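Local coordinates for protein fervidolysin (Fervidobacterium pennivorans, PDB 1R6V) that degrades keratin into peptides as a subtilisin-like serine protease, allowing its bacterium to grow on native feathers, at residues V391-Q396 and A435-P440. The protein carries 1 engineered substitution. Residues are numbered along the deposited sequence; the frame is centred on the assembly and turned at random.
Sequences VAVLLQ and AALQGP
With CG set anti to its own carbonyl carbon (chi1 -63°), L394 extends CD1 along its chain and leaves CD2 as the other branch, turned to the helix of L437, whose CG instead stands anti to the backbone N (chi1 -167°) and whose CD1 is directed to the L394 methyl. Neither leucine starts out aimed at the other helix; the torsions bring their methyls together, an illustration of how the conformations of two leucines can carry a purely apolar helix contact. The CD2 methyl of L394 does most of the work: it lies 3.9 Å from CB of A436 and 4.1 Å from CD1 of L437. It also rests over the peptide link between these two residues, 3.8 Å from both C of A436 and N of L437. CD1 of L394 lies close to the same A436 methyl, so both ends of the leucine fork bear on it.

In the subtilisin-like catalytic domain, helix 380-397 begins beside S381, the serine assigned to the charge relay as in other subtilases; here, away from the active site, its C-terminal part packs against the short helix 433-438. The nearest CA pair across the two segments is that of L394 and L437, 6.1 Å apart. A second apolar bridge is made by V393, whose CG1 lies 4.2 Å from CD1 of L437, so that this leucine methyl receives both V393 and L394. Helix 403-413 covers one flank, L410 meeting L394 and T413 meeting A436, while L147 and E150 of helix 145-150 touch L437. The carbonyl oxygen of L437 accepts a hydrogen bond from NZ of K397; two residues further on, G439, with phi 63°, is the first to leave helical geometry, before the cis peptide bond to P440.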
loop_
_atom_site.group_PDB
_atom_site.type_symbol
_atom_site.label_atom_id
_atom_site.label_comp_id
_atom_site.label_asym_id
_atom_site.label_seq_id
_atom_site.Cartn_x
_atom_site.Cartn_y
_atom_site.Cartn_z
ATOM N N VAL A 391 4.626 -22.098 3.943
ATOM C CA VAL A 391 3.615 -21.601 4.881
ATOM C C VAL A 391 2.404 -22.542 4.939
ATOM O O VAL A 391 1.857 -22.816 6.017
ATOM C CB VAL A 391 3.131 -20.165 4.485
ATOM C CG1 VAL A 391 1.951 -19.714 5.386
ATOM C CG2 VAL A 391 4.284 -19.174 4.646
ATOM N N ALA A 392 1.951 -23.018 3.781
ATOM C CA ALA A 392 0.802 -23.914 3.765
ATOM C C ALA A 392 1.063 -25.185 4.574
ATOM O O ALA A 392 0.174 -25.657 5.286
ATOM C CB ALA A 392 0.422 -24.268 2.319
ATOM N N VAL A 393 2.265 -25.742 4.452
ATOM C CA VAL A 393 2.623 -26.951 5.211
ATOM C C VAL A 393 2.647 -26.611 6.712
ATOM O O VAL A 393 2.108 -27.351 7.545
ATOM C CB VAL A 393 4.007 -27.527 4.725
ATOM C CG1 VAL A 393 4.417 -28.750 5.572
ATOM C CG2 VAL A 393 3.879 -27.972 3.257
ATOM N N LEU A 394 3.228 -25.467 7.061
ATOM C CA LEU A 394 3.284 -25.057 8.464
ATOM C C LEU A 394 1.909 -24.835 9.075
ATOM O O LEU A 394 1.699 -25.140 10.253
ATOM C CB LEU A 394 4.097 -23.771 8.627
ATOM C CG LEU A 394 5.580 -23.857 8.240
ATOM C CD1 LEU A 394 6.221 -22.483 8.354
ATOM C CD2 LEU A 394 6.306 -24.849 9.164
ATOM N N LEU A 395 0.977 -24.302 8.291
ATOM C CA LEU A 395 -0.357 -24.033 8.825
ATOM C C LEU A 395 -1.092 -25.316 9.154
ATOM O O LEU A 395 -2.033 -25.301 9.947
ATOM C CB LEU A 395 -1.157 -23.161 7.854
ATOM C CG LEU A 395 -0.643 -21.710 7.840
ATOM C CD1 LEU A 395 -1.334 -20.938 6.739
ATOM C CD2 LEU A 395 -0.883 -21.053 9.211
ATOM N N GLN A 396 -0.679 -26.426 8.548
ATOM C CA GLN A 396 -1.304 -27.703 8.876
ATOM C C GLN A 396 -0.818 -28.123 10.258
ATOM O O GLN A 396 -1.604 -28.570 11.101
ATOM C CB GLN A 396 -0.919 -28.805 7.888
ATOM C CG GLN A 396 -1.483 -30.167 8.303
ATOM C CD GLN A 396 -1.073 -31.278 7.367
ATOM O OE1 GLN A 396 -0.632 -31.025 6.246
ATOM N NE2 GLN A 396 -1.222 -32.520 7.816
ATOM N N ALA A 435 13.520 -27.433 8.922
ATOM C CA ALA A 435 13.821 -26.784 10.196
ATOM C C ALA A 435 12.594 -26.036 10.720
ATOM O O ALA A 435 12.298 -26.053 11.921
ATOM C CB ALA A 435 15.007 -25.817 10.045
ATOM N N ALA A 436 11.859 -25.386 9.822
ATOM C CA ALA A 436 10.671 -24.650 10.255
ATOM C C ALA A 436 9.609 -25.583 10.827
ATOM O O ALA A 436 8.991 -25.288 11.857
ATOM C CB ALA A 436 10.083 -23.853 9.082
ATOM N N LEU A 437 9.406 -26.723 10.176
ATOM C CA LEU A 437 8.378 -27.656 10.620
ATOM C C LEU A 437 8.672 -28.226 12.009
ATOM O O LEU A 437 7.751 -28.602 12.737
ATOM C CB LEU A 437 8.215 -28.789 9.599
ATOM C CG LEU A 437 6.979 -29.682 9.731
ATOM C CD1 LEU A 437 5.710 -28.852 9.605
ATOM C CD2 LEU A 437 7.038 -30.740 8.656
ATOM N N GLN A 438 9.948 -28.292 12.367
ATOM C CA GLN A 438 10.338 -28.802 13.679
ATOM C C GLN A 438 9.804 -27.896 14.771
ATOM O O GLN A 438 9.467 -28.351 15.868
ATOM C CB GLN A 438 11.859 -28.896 13.796
ATOM C CG GLN A 438 12.450 -30.001 12.944
ATOM C CD GLN A 438 13.912 -30.230 13.229
ATOM O OE1 GLN A 438 14.308 -30.388 14.382
ATOM N NE2 GLN A 438 14.725 -30.255 12.182
ATOM N N GLY A 439 9.726 -26.610 14.459
ATOM C CA GLY A 439 9.230 -25.648 15.414
ATOM C C GLY A 439 10.113 -25.577 16.643
ATOM O O GLY A 439 11.323 -25.793 16.569
ATOM N N PRO A 440 9.525 -25.261 17.802
ATOM C CA PRO A 440 8.100 -24.974 17.939
ATOM C C PRO A 440 7.767 -23.590 17.373
ATOM O O PRO A 440 8.646 -22.836 16.966
ATOM C CB PRO A 440 7.895 -25.038 19.451
ATOM C CG PRO A 440 9.178 -24.457 19.964
ATOM C CD PRO A 440 10.206 -25.179 19.106
#